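Local coordinates for aminopentol aminotransferase (Sphingopyxis macrogoltabida, PDB 6HBS), which catalyses the pyridoxal-phosphate-dependent deamination of aminopentol, a breakdown product of fumonisin B1, to its 2-keto form, with pyruvate as the preferred amino acceptor, at residues Asp79-Leu84 against Gly90-Met95; Phe114-Ser119 against Ala292-Ala297; Phe355-Ala360 against Ser401-Asp406; Ala363-Leu366 against Tyr371-Pro374. One frame throughout, in Å; residues are numbered along the deposited sequence.

Contact 1: Asp79-Leu84 against Gly90-Met95; sequences DAQRLL and GPSEIM
Gln81 and Ile94 reach toward each other from opposite directions, the amide of one meeting the aliphatic end of the other. Ile94 CD1 lies 3.5 Å from Gln81 OE1 and 3.8 Å from Gln81 CD, so a methyl rests by van der Waals contact on the oxygen end of the amide. Gln81 starts with CG anti to its own N (chi1 -176°) and then bends at chi2, which carries the amide across from helix 72-82 to segment 90-95. The nitrogen end is turned to Ser92. With 4.0 Å between Gln81 NE2 and Ser92 OG, a water bridges the pair, accepting from Gln81 NE2 at 3.0 Å and hydrogen-bonded to Ser92 OG at 2.8 Å. NE2 also donates to Gly85 O in the connecting loop. Ser92 OG in turn accepts from Ile94 N at 3.0 Å in a nearly straight bond (176°), a capping bond at the turn that leads into helix 94-105. Ala292 and Ala296 of helix 292-307 pack against the corner between the two helices, and Glu93 forms a salt bridge with Arg6 of the second subunit. A leucine in place of Gln81 is likely to deprive both the bridging water and Gly85 O of their donor. Because the two bonds of NE2 both run to acceptors, they decide which way round the amide sits, and the two segments are joined by solvent and a methyl contact with no direct hydrogen bond.

Contact 2: Phe114-Ser119 against Ala292-Ala297; sequences FCKNGS and AVPMAA. With PLP (pyridoxal-5'-phosphate), chain C.
Lys116 brings NZ up to the CG-CB side of Pro294, 3.8 Å from Pro294 CG. The segments belong to the cofactor-binding domain of a fold type I, class III aminotransferase: 114-119 runs from the edge strand 111-115 to the start of helix 118-133, and 292-297 opens helix 292-307. The lysine chain bends at chi2 and chi3 and meets the proline at an oblique angle; its charge is directed to Pro265 O, which accepts a hydrogen bond from NZ. Beside it, Met295 CE approaches Phe114 CB at 4.5 Å, a loose apolar contact; both side chains also pack on Leu98 of helix 94-105.

The far end of 114-119 holds the cofactor phosphate at the N-terminus of a helix. Gly118 N donates to PLP O3P at 2.9 Å, and a side chain at this glycine would collide with the phosphate ester oxygen. Ser287 of the second subunit binds the same PLP through its backbone N, so the site is shared across the dimer. Two donors of one residue grip the next phosphate oxygen: Ser119 N lies 2.9 Å from PLP O2P. Ser119 OG, also hydrogen-bonded to Ala148 N, lies 2.7 Å from PLP O2P.

Contact 3: Phe355-Ala360 against Ser401-Asp406; sequences FRIGYA and SAVLRD
The flat groups lie to the side of the contact that the two methyls of Val403 make with Ile357 and Ala360, each with its own partners. The guanidinium of Arg405 has Ala402 CA on one face, 3.3 Å above its plane and offset toward the rim, while its NE and NH2 make weak bonds to the Asp406 carboxylate within a salt bridge. Just before the other helix, the Phe355 ring packs edge-to-face with Phe348 and with Phe202, and the Arg356 guanidinium reaches Asp354 in a salt bridge and Leu410 O in a hydrogen bond.

The two branches of Val403 divide the work. CG1, set anti to the backbone N by a chi1 of 156°, lies 3.9 Å from Ile357 CG2, and these two side chains cross at about a right angle. CG2 turns to the next helical level instead, 3.9 Å from Ala360 C and 4.1 Å from Ala360 CB. This is helix-on-helix packing: the start of helix 356-367 sits against the last turn of helix 386-405, and the small side chain of Ala360 allows a CA-CA separation of 6.4 Å from Val403. At the N-terminus of helix 356-367, Asp352 receives the backbone N-H groups of Ile357 and Gly358 on its two carboxylate oxygens. Tyr359, on another side of the helix from Val403, hydrogen-bonds through OH to Leu30 O and touches Pro32 and Tyr375.

Contact 4: Ala363-Leu366 against Tyr371-Pro374; sequences AACL and YVHP
Leu366, near the end of helix 356-367, and Tyr371, in the short strand 370-371, have their CA atoms 5.7 Å apart, because the chain doubles back after the helix and runs out in an extended course through Val372. Two side-chain pairs meet across the fold-back. Leu366 and Tyr371 lie side by side and point the same way, with Leu366 CD2 4.0 Å from Tyr371 CD2; the methyl comes to the ring obliquely. Although the CB of Tyr371 points away from the helix, its CG stands anti to the backbone N (chi1 -164°), and the ring swings alongside the leucine.

Next to this pair, Cys365 faces Val372. A single methyl, Val372 CG2, touches both atoms of the cysteine side chain, at 3.9 Å from Cys365 CB and 3.9 Å from Cys365 SG. The surroundings continue the same packing: Thr396 and Ala399 of helix 386-405 lie against Cys365, Trp361 and Met378 against Val372, and Tyr55 against both Leu366 and Tyr371. Phe35 meets the tyrosine ring edge-to-face, while backbone bonds of Tyr371 to Ile56 and Tyr58 place its strand beside 54-57 in the smaller mixed sheet.

The helix is thus joined to the edge of that sheet. No hydrogen bond crosses between the two segments, so the contact across the fold-back rests on apolar packing of methyls, thiol and ring.

Contacts 1 and 2 form one neighbourhood, their centres 12 Å apart. Helix 292-307 joins them: Gln81 CB lies 3.4 Å from Ala296 CB, and Ile94 CD1 lies 3.5 Å from Ala292 O. Both touch the second subunit, and contact 2 supplies part of the PLP phosphate site, whereas contact 1 lies away from it. Contacts 3 and 4 share helix 356-367 and have centres 11 Å apart; contact 4 is nested within the chain loop that contact 3 closes, and Tyr359 CD1 packs 3.5 Å from Pro374 CB. This second pair lies apart from the cofactor-binding region, with the centres of contacts 2 and 4 about 31 Å apart and those of contacts 1 and 3 about 50 Å.

Contact 1: Asp79-Leu84 against Gly90-Met95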
loop_
_atom_site.group_PDB
_atom_site.type_symbol
_atom_site.label_atom_id
_atom_site.label_comp_id
_atom_site.label_asym_id
_atom_site.label_seq_id
_atom_site.Cartn_x
_atom_site.Cartn_y
_atom_site.Cartn_z
ATOM N N ASP A 79 -19.655 -4.608 -5.390
ATOM C CA ASP A 79 -20.257 -5.941 -5.563
ATOM C C ASP A 79 -20.224 -6.364 -7.034
ATOM O O ASP A 79 -19.855 -7.487 -7.331
ATOM C CB ASP A 79 -21.724 -5.959 -5.134
ATOM C CG ASP A 79 -22.029 -5.813 -3.665
ATOM O OD1 ASP A 79 -21.137 -6.076 -2.825
ATOM O OD2 ASP A 79 -23.212 -5.523 -3.375
ATOM N N ALA A 80 -20.657 -5.480 -7.932
ATOM C CA ALA A 80 -20.709 -5.796 -9.355
ATOM C C ALA A 80 -19.307 -6.145 -9.892
ATOM O O ALA A 80 -19.156 -7.054 -10.718
ATOM C CB ALA A 80 -21.330 -4.662 -10.132
ATOM N N GLN A 81 -18.284 -5.398 -9.466
ATOM C CA GLN A 81 -16.928 -5.686 -9.921
ATOM C C GLN A 81 -16.400 -6.966 -9.255
ATOM O O GLN A 81 -15.704 -7.729 -9.885
ATOM C CB GLN A 81 -15.991 -4.496 -9.670
ATOM C CG GLN A 81 -14.584 -4.710 -10.213
ATOM C CD GLN A 81 -14.622 -4.904 -11.716
ATOM O OE1 GLN A 81 -15.370 -4.231 -12.419
ATOM N NE2 GLN A 81 -13.821 -5.837 -12.205
ATOM N N ARG A 82 -16.748 -7.220 -8.002
ATOM C CA ARG A 82 -16.282 -8.419 -7.331
ATOM C C ARG A 82 -16.743 -9.700 -8.068
ATOM O O ARG A 82 -16.017 -10.716 -8.059
ATOM C CB ARG A 82 -16.730 -8.397 -5.872
ATOM C CG ARG A 82 -15.929 -9.315 -4.958
ATOM C CD ARG A 82 -16.324 -9.112 -3.498
ATOM N NE ARG A 82 -16.209 -7.718 -3.084
ATOM C CZ ARG A 82 -17.223 -6.916 -2.765
ATOM N NH1 ARG A 82 -18.461 -7.342 -2.913
ATOM N NH2 ARG A 82 -16.992 -5.695 -2.300
ATOM N N LEU A 83 -17.905 -9.646 -8.723
ATOM C CA LEU A 83 -18.404 -10.793 -9.499
ATOM C C LEU A 83 -17.533 -11.024 -10.741
ATOM O O LEU A 83 -17.591 -12.121 -11.322
ATOM C CB LEU A 83 -19.855 -10.567 -9.941
ATOM C CG LEU A 83 -20.898 -10.589 -8.833
ATOM C CD1 LEU A 83 -22.278 -10.329 -9.393
ATOM C CD2 LEU A 83 -20.861 -11.898 -8.075
ATOM N N LEU A 84 -16.853 -9.976 -11.222
ATOM C CA LEU A 84 -16.053 -10.045 -12.408
ATOM C C LEU A 84 -14.631 -10.482 -12.039
ATOM O O LEU A 84 -14.233 -11.581 -12.409
ATOM C CB LEU A 84 -16.070 -8.714 -13.156
ATOM C CG LEU A 84 -17.453 -8.303 -13.640
ATOM C CD1 LEU A 84 -17.439 -6.877 -14.185
ATOM C CD2 LEU A 84 -17.950 -9.285 -14.695
ATOM N N GLY A 90 -3.554 -9.010 -15.087
ATOM C CA GLY A 90 -3.474 -7.635 -15.565
ATOM C C GLY A 90 -4.596 -6.802 -14.953
ATOM O O GLY A 90 -5.537 -7.328 -14.341
ATOM N N PRO A 91 -4.559 -5.465 -15.111
ATOM C CA PRO A 91 -5.650 -4.640 -14.626
ATOM C C PRO A 91 -6.926 -4.988 -15.382
ATOM O O PRO A 91 -6.854 -5.439 -16.527
ATOM C CB PRO A 91 -5.206 -3.211 -14.967
ATOM C CG PRO A 91 -4.157 -3.371 -16.035
ATOM C CD PRO A 91 -3.476 -4.686 -15.722
ATOM N N SER A 92 -8.056 -4.689 -14.765
ATOM C CA SER A 92 -9.341 -4.607 -15.456
ATOM C C SER A 92 -9.333 -3.453 -16.454
ATOM O O SER A 92 -8.664 -2.411 -16.244
ATOM C CB SER A 92 -10.473 -4.450 -14.501
ATOM O OG SER A 92 -11.679 -4.174 -15.206
ATOM N N GLU A 93 -10.082 -3.633 -17.550
ATOM C CA GLU A 93 -10.460 -2.549 -18.438
ATOM C C GLU A 93 -10.947 -1.307 -17.664
ATOM O O GLU A 93 -10.803 -0.212 -18.174
ATOM C CB GLU A 93 -11.561 -3.009 -19.406
ATOM C CG GLU A 93 -12.843 -3.455 -18.719
ATOM C CD GLU A 93 -13.885 -4.063 -19.652
ATOM O OE1 GLU A 93 -13.575 -4.277 -20.842
ATOM O OE2 GLU A 93 -14.979 -4.321 -19.185
ATOM N N ILE A 94 -11.570 -1.459 -16.485
ATOM C CA ILE A 94 -12.150 -0.291 -15.779
ATOM C C ILE A 94 -11.053 0.658 -15.258
ATOM O O ILE A 94 -11.372 1.811 -14.920
ATOM C CB ILE A 94 -13.152 -0.650 -14.668
ATOM C CG1 ILE A 94 -12.495 -1.299 -13.460
ATOM C CG2 ILE A 94 -14.299 -1.491 -15.199
ATOM C CD1 ILE A 94 -13.384 -1.361 -12.267
ATOM N N MET A 95 -9.794 0.198 -15.200
ATOM C CA MET A 95 -8.647 1.085 -14.933
ATOM C C MET A 95 -8.640 2.272 -15.906
ATOM O O MET A 95 -8.367 3.413 -15.498
ATOM C CB MET A 95 -7.302 0.358 -15.007
ATOM C CG MET A 95 -6.128 1.225 -14.550
ATOM S SD MET A 95 -4.565 0.338 -14.648
ATOM C CE MET A 95 -3.443 1.596 -14.030
HETATM O O HOH W 1 -13.694 -6.061 -15.188
#

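Contact 2: Phe114-Ser119 against Ala292-Ala297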
loop_
_atom_site.group_PDB
_atom_site.type_symbol
_atom_site.label_atom_id
_atom_site.label_comp_id
_atom_site.label_asym_id
_atom_site.label_seq_id
_atom_site.Cartn_x
_atom_site.Cartn_y
_atom_site.Cartn_z
ATOM N N PHE A 114 -2.171 4.844 -10.320
ATOM C CA PHE A 114 -2.869 4.340 -9.154
ATOM C C PHE A 114 -1.929 3.444 -8.370
ATOM O O PHE A 114 -1.164 2.649 -8.969
ATOM C CB PHE A 114 -4.176 3.638 -9.554
ATOM C CG PHE A 114 -5.127 4.580 -10.253
ATOM C CD1 PHE A 114 -5.711 5.622 -9.558
ATOM C CD2 PHE A 114 -5.354 4.489 -11.616
ATOM C CE1 PHE A 114 -6.503 6.553 -10.209
ATOM C CE2 PHE A 114 -6.122 5.441 -12.269
ATOM C CZ PHE A 114 -6.684 6.473 -11.569
ATOM N N CYS A 115 -2.031 3.555 -7.042
ATOM C CA CYS A 115 -1.234 2.804 -6.062
ATOM C C CYS A 115 -2.124 2.472 -4.856
ATOM O O CYS A 115 -3.356 2.512 -4.977
ATOM C CB CYS A 115 0.006 3.608 -5.682
ATOM S SG CYS A 115 -0.393 5.338 -5.299
ATOM N N LYS A 116 -1.534 2.077 -3.721
ATOM C CA LYS A 116 -2.345 1.698 -2.572
ATOM C C LYS A 116 -2.378 2.805 -1.518
ATOM O O LYS A 116 -3.453 3.231 -1.129
ATOM C CB LYS A 116 -1.855 0.399 -1.935
ATOM C CG LYS A 116 -2.232 -0.858 -2.698
ATOM C CD LYS A 116 -3.723 -1.170 -2.753
ATOM C CE LYS A 116 -4.317 -0.901 -4.112
ATOM N NZ LYS A 116 -5.656 -1.492 -4.229
ATOM N N ASN A 117 -1.199 3.163 -1.007
ATOM C CA ASN A 117 -1.033 4.059 0.107
ATOM C C ASN A 117 -0.847 5.480 -0.428
ATOM O O ASN A 117 -0.268 5.653 -1.499
ATOM C CB ASN A 117 0.201 3.739 0.949
ATOM C CG ASN A 117 0.259 2.324 1.492
ATOM O OD1 ASN A 117 -0.672 1.863 2.148
ATOM N ND2 ASN A 117 1.397 1.649 1.307
ATOM N N GLY A 118 -1.268 6.489 0.350
ATOM C CA GLY A 118 -0.952 7.845 0.021
ATOM C C GLY A 118 0.556 8.093 -0.020
ATOM O O GLY A 118 1.025 8.868 -0.857
ATOM N N SER A 119 1.289 7.375 0.840
ATOM C CA SER A 119 2.754 7.403 0.908
ATOM C C SER A 119 3.375 6.929 -0.426
ATOM O O SER A 119 4.448 7.370 -0.779
ATOM C CB SER A 119 3.248 6.584 2.086
ATOM O OG SER A 119 2.837 7.152 3.333
ATOM N N ALA A 292 -9.031 -4.340 -9.362
ATOM C CA ALA A 292 -10.196 -3.731 -9.959
ATOM C C ALA A 292 -11.252 -3.297 -8.932
ATOM O O ALA A 292 -11.928 -2.309 -9.181
ATOM C CB ALA A 292 -10.811 -4.692 -10.951
ATOM N N VAL A 293 -11.459 -4.022 -7.835
ATOM C CA VAL A 293 -12.599 -3.710 -6.951
ATOM C C VAL A 293 -12.432 -2.299 -6.357
ATOM O O VAL A 293 -13.371 -1.511 -6.365
ATOM C CB VAL A 293 -12.855 -4.799 -5.899
ATOM C CG1 VAL A 293 -13.865 -4.378 -4.814
ATOM C CG2 VAL A 293 -13.360 -6.084 -6.573
ATOM N N PRO A 294 -11.259 -1.912 -5.823
ATOM C CA PRO A 294 -11.068 -0.542 -5.345
ATOM C C PRO A 294 -11.263 0.478 -6.469
ATOM O O PRO A 294 -11.756 1.558 -6.205
ATOM C CB PRO A 294 -9.655 -0.551 -4.754
ATOM C CG PRO A 294 -9.459 -1.999 -4.370
ATOM C CD PRO A 294 -10.119 -2.776 -5.492
ATOM N N MET A 295 -10.928 0.111 -7.719
ATOM C CA MET A 295 -11.115 0.998 -8.824
ATOM C C MET A 295 -12.610 1.197 -9.135
ATOM O O MET A 295 -13.034 2.330 -9.500
ATOM C CB MET A 295 -10.376 0.506 -10.062
ATOM C CG MET A 295 -8.866 0.564 -9.890
ATOM S SD MET A 295 -8.065 0.195 -11.438
ATOM C CE MET A 295 -6.404 -0.042 -10.825
ATOM N N ALA A 296 -13.398 0.130 -9.026
ATOM C CA ALA A 296 -14.854 0.209 -9.231
ATOM C C ALA A 296 -15.492 1.113 -8.164
ATOM O O ALA A 296 -16.383 1.955 -8.462
ATOM C CB ALA A 296 -15.456 -1.192 -9.221
ATOM N N ALA A 297 -15.073 0.924 -6.914
ATOM C CA ALA A 297 -15.523 1.815 -5.833
ATOM C C ALA A 297 -15.143 3.283 -6.110
ATOM O O ALA A 297 -15.940 4.195 -5.854
ATOM C CB ALA A 297 -14.979 1.349 -4.525
HETATM N N1 PLP C . -0.061 12.849 2.858
HETATM C C2 PLP C . -0.957 13.411 3.699
HETATM C C2A PLP C . -1.243 14.893 3.672
HETATM C C3 PLP C . -1.716 12.552 4.604
HETATM O O3 PLP C . -2.629 13.077 5.449
HETATM C C4 PLP C . -1.478 11.091 4.582
HETATM C C4A PLP C . -2.282 10.245 5.504
HETATM C C5 PLP C . -0.414 10.609 3.651
HETATM C C6 PLP C . 0.215 11.527 2.819
HETATM C C5A PLP C . -0.037 9.133 3.529
HETATM O O4P PLP C . -1.183 8.315 3.182
HETATM P P PLP C . -1.114 6.806 3.741
HETATM O O1P PLP C . -1.239 6.838 5.196
HETATM O O2P PLP C . 0.249 6.317 3.342
HETATM O O3P PLP C . -2.295 6.189 3.023
#

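Contact 3: Phe355-Ala360 against Ser401-Asp406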
loop_
_atom_site.group_PDB
_atom_site.type_symbol
_atom_site.label_atom_id
_atom_site.label_comp_id
_atom_site.label_asym_id
_atom_site.label_seq_id
_atom_site.Cartn_x
_atom_site.Cartn_y
_atom_site.Cartn_z
ATOM N N PHE A 355 -2.464 20.257 26.945
ATOM C CA PHE A 355 -3.625 19.557 26.366
ATOM C C PHE A 355 -4.477 18.867 27.433
ATOM O O PHE A 355 -5.420 18.147 27.081
ATOM C CB PHE A 355 -3.194 18.577 25.261
ATOM C CG PHE A 355 -2.881 19.273 23.962
ATOM C CD1 PHE A 355 -1.652 19.897 23.778
ATOM C CD2 PHE A 355 -3.820 19.337 22.941
ATOM C CE1 PHE A 355 -1.367 20.580 22.608
ATOM C CE2 PHE A 355 -3.528 20.012 21.766
ATOM C CZ PHE A 355 -2.300 20.621 21.594
ATOM N N ARG A 356 -4.256 19.159 28.720
ATOM C CA ARG A 356 -5.011 18.454 29.784
ATOM C C ARG A 356 -6.522 18.767 29.703
ATOM O O ARG A 356 -7.347 17.871 30.009
ATOM C CB ARG A 356 -4.442 18.768 31.174
ATOM C CG ARG A 356 -4.950 20.057 31.798
ATOM C CD ARG A 356 -4.391 20.314 33.195
ATOM N NE ARG A 356 -2.943 20.488 33.182
ATOM C CZ ARG A 356 -2.155 20.368 34.249
ATOM N NH1 ARG A 356 -2.657 20.014 35.421
ATOM N NH2 ARG A 356 -0.861 20.602 34.140
ATOM N N ILE A 357 -6.892 19.989 29.289
ATOM C CA ILE A 357 -8.308 20.374 29.165
ATOM C C ILE A 357 -8.942 19.666 27.962
ATOM O O ILE A 357 -10.026 19.108 28.067
ATOM C CB ILE A 357 -8.515 21.888 29.045
ATOM C CG1 ILE A 357 -7.854 22.663 30.190
ATOM C CG2 ILE A 357 -9.997 22.190 28.960
ATOM C CD1 ILE A 357 -7.972 24.176 30.032
ATOM N N GLY A 358 -8.264 19.750 26.809
ATOM C CA GLY A 358 -8.708 19.146 25.574
ATOM C C GLY A 358 -8.900 17.643 25.698
ATOM O O GLY A 358 -9.862 17.092 25.146
ATOM N N TYR A 359 -7.957 16.996 26.379
ATOM C CA TYR A 359 -7.970 15.564 26.605
ATOM C C TYR A 359 -9.208 15.213 27.420
ATOM O O TYR A 359 -9.998 14.284 27.074
ATOM C CB TYR A 359 -6.655 15.107 27.248
ATOM C CG TYR A 359 -5.593 14.715 26.255
ATOM C CD1 TYR A 359 -5.303 15.501 25.147
ATOM C CD2 TYR A 359 -4.914 13.513 26.377
ATOM C CE1 TYR A 359 -4.318 15.133 24.234
ATOM C CE2 TYR A 359 -3.956 13.113 25.451
ATOM C CZ TYR A 359 -3.641 13.932 24.387
ATOM O OH TYR A 359 -2.719 13.529 23.466
ATOM N N ALA A 360 -9.422 15.989 28.485
ATOM C CA ALA A 360 -10.514 15.682 29.417
ATOM C C ALA A 360 -11.871 15.867 28.710
ATOM O O ALA A 360 -12.787 15.047 28.863
ATOM C CB ALA A 360 -10.384 16.545 30.658
ATOM N N SER A 401 -19.449 20.794 30.890
ATOM C CA SER A 401 -19.838 20.777 32.329
ATOM C C SER A 401 -18.883 19.877 33.103
ATOM O O SER A 401 -18.431 20.263 34.176
ATOM C CB SER A 401 -21.264 20.318 32.566
ATOM O OG SER A 401 -22.174 21.145 31.875
ATOM N N ALA A 402 -18.597 18.687 32.551
ATOM C CA ALA A 402 -17.766 17.709 33.248
ATOM C C ALA A 402 -16.337 18.251 33.431
ATOM O O ALA A 402 -15.679 18.004 34.456
ATOM C CB ALA A 402 -17.794 16.379 32.517
ATOM N N VAL A 403 -15.858 19.009 32.444
ATOM C CA VAL A 403 -14.516 19.592 32.506
ATOM C C VAL A 403 -14.469 20.670 33.601
ATOM O O VAL A 403 -13.497 20.742 34.356
ATOM C CB VAL A 403 -14.099 20.125 31.120
ATOM C CG1 VAL A 403 -13.040 21.207 31.190
ATOM C CG2 VAL A 403 -13.643 18.977 30.231
ATOM N N LEU A 404 -15.513 21.495 33.683
ATOM C CA LEU A 404 -15.596 22.544 34.709
ATOM C C LEU A 404 -15.701 21.927 36.112
ATOM O O LEU A 404 -14.996 22.325 37.020
ATOM C CB LEU A 404 -16.787 23.453 34.409
ATOM C CG LEU A 404 -16.595 24.356 33.192
ATOM C CD1 LEU A 404 -17.864 25.142 32.884
ATOM C CD2 LEU A 404 -15.404 25.290 33.382
ATOM N N ARG A 405 -16.546 20.912 36.262
ATOM C CA ARG A 405 -16.720 20.204 37.516
ATOM C C ARG A 405 -15.384 19.626 38.030
ATOM O O ARG A 405 -15.105 19.669 39.230
ATOM C CB ARG A 405 -17.784 19.130 37.288
ATOM C CG ARG A 405 -18.145 18.307 38.512
ATOM C CD ARG A 405 -19.043 17.147 38.110
ATOM N NE ARG A 405 -18.305 16.094 37.407
ATOM C CZ ARG A 405 -18.628 15.600 36.206
ATOM N NH1 ARG A 405 -19.780 15.927 35.636
ATOM N NH2 ARG A 405 -17.791 14.784 35.580
ATOM N N ASP A 406 -14.539 19.099 37.132
ATOM C CA ASP A 406 -13.314 18.377 37.519
ATOM C C ASP A 406 -12.051 19.247 37.391
ATOM O O ASP A 406 -10.928 18.762 37.569
ATOM C CB ASP A 406 -13.177 17.119 36.659
ATOM C CG ASP A 406 -14.408 16.231 36.712
ATOM O OD1 ASP A 406 -14.997 16.106 37.816
ATOM O OD2 ASP A 406 -14.773 15.684 35.651
#

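Contact 4: Ala363-Leu366 against Tyr371-Pro374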
loop_
_atom_site.group_PDB
_atom_site.type_symbol
_atom_site.label_atom_id
_atom_site.label_comp_id
_atom_site.label_asym_id
_atom_site.label_seq_id
_atom_site.Cartn_x
_atom_site.Cartn_y
_atom_site.Cartn_z
ATOM N N ALA A 363 -12.526 13.081 26.177
ATOM C CA ALA A 363 -12.874 11.822 26.831
ATOM C C ALA A 363 -14.323 11.881 27.323
ATOM O O ALA A 363 -15.029 10.885 27.266
ATOM C CB ALA A 363 -11.939 11.510 27.975
ATOM N N ALA A 364 -14.731 13.051 27.838
ATOM C CA ALA A 364 -16.089 13.249 28.369
ATOM C C ALA A 364 -17.098 13.137 27.220
ATOM O O ALA A 364 -18.184 12.641 27.398
ATOM C CB ALA A 364 -16.186 14.582 29.079
ATOM N N CYS A 365 -16.703 13.556 26.014
ATOM C CA CYS A 365 -17.579 13.404 24.844
ATOM C C CYS A 365 -17.845 11.921 24.509
ATOM O O CYS A 365 -18.931 11.604 24.006
ATOM C CB CYS A 365 -17.017 14.087 23.613
ATOM S SG CYS A 365 -17.054 15.894 23.644
ATOM N N LEU A 366 -16.880 11.021 24.763
ATOM C CA LEU A 366 -17.083 9.557 24.521
ATOM C C LEU A 366 -18.309 9.051 25.282
ATOM O O LEU A 366 -19.083 8.279 24.740
ATOM C CB LEU A 366 -15.874 8.725 24.959
ATOM C CG LEU A 366 -14.616 8.824 24.104
ATOM C CD1 LEU A 366 -13.459 8.046 24.756
ATOM C CD2 LEU A 366 -14.851 8.329 22.687
ATOM N N TYR A 371 -17.255 10.694 19.189
ATOM C CA TYR A 371 -15.824 10.514 19.059
ATOM C C TYR A 371 -15.248 11.775 18.417
ATOM O O TYR A 371 -15.384 11.983 17.223
ATOM C CB TYR A 371 -15.492 9.273 18.221
ATOM C CG TYR A 371 -14.070 8.768 18.329
ATOM C CD1 TYR A 371 -12.993 9.515 17.861
ATOM C CD2 TYR A 371 -13.797 7.523 18.883
ATOM C CE1 TYR A 371 -11.685 9.039 17.950
ATOM C CE2 TYR A 371 -12.497 7.029 18.971
ATOM C CZ TYR A 371 -11.441 7.789 18.496
ATOM O OH TYR A 371 -10.181 7.301 18.589
ATOM N N VAL A 372 -14.546 12.561 19.228
ATOM C CA VAL A 372 -13.789 13.714 18.782
ATOM C C VAL A 372 -12.344 13.560 19.280
ATOM O O VAL A 372 -12.058 12.784 20.197
ATOM C CB VAL A 372 -14.397 15.027 19.302
ATOM C CG1 VAL A 372 -15.703 15.356 18.619
ATOM C CG2 VAL A 372 -14.538 15.026 20.819
ATOM N N HIS A 373 -11.431 14.317 18.674
ATOM C CA HIS A 373 -10.015 14.071 18.827
ATOM C C HIS A 373 -9.333 15.297 19.398
ATOM O O HIS A 373 -9.502 16.384 18.863
ATOM C CB HIS A 373 -9.393 13.650 17.495
ATOM C CG HIS A 373 -8.098 12.911 17.639
ATOM N ND1 HIS A 373 -6.972 13.460 18.225
ATOM C CD2 HIS A 373 -7.731 11.686 17.202
ATOM C CE1 HIS A 373 -5.998 12.574 18.213
ATOM N NE2 HIS A 373 -6.438 11.468 17.594
ATOM N N PRO A 374 -8.556 15.160 20.498
ATOM C CA PRO A 374 -7.908 16.311 21.119
ATOM C C PRO A 374 -6.599 16.805 20.489
ATOM O O PRO A 374 -6.158 17.890 20.898
ATOM C CB PRO A 374 -7.613 15.784 22.532
ATOM C CG PRO A 374 -7.339 14.343 22.325
ATOM C CD PRO A 374 -8.347 13.931 21.280
#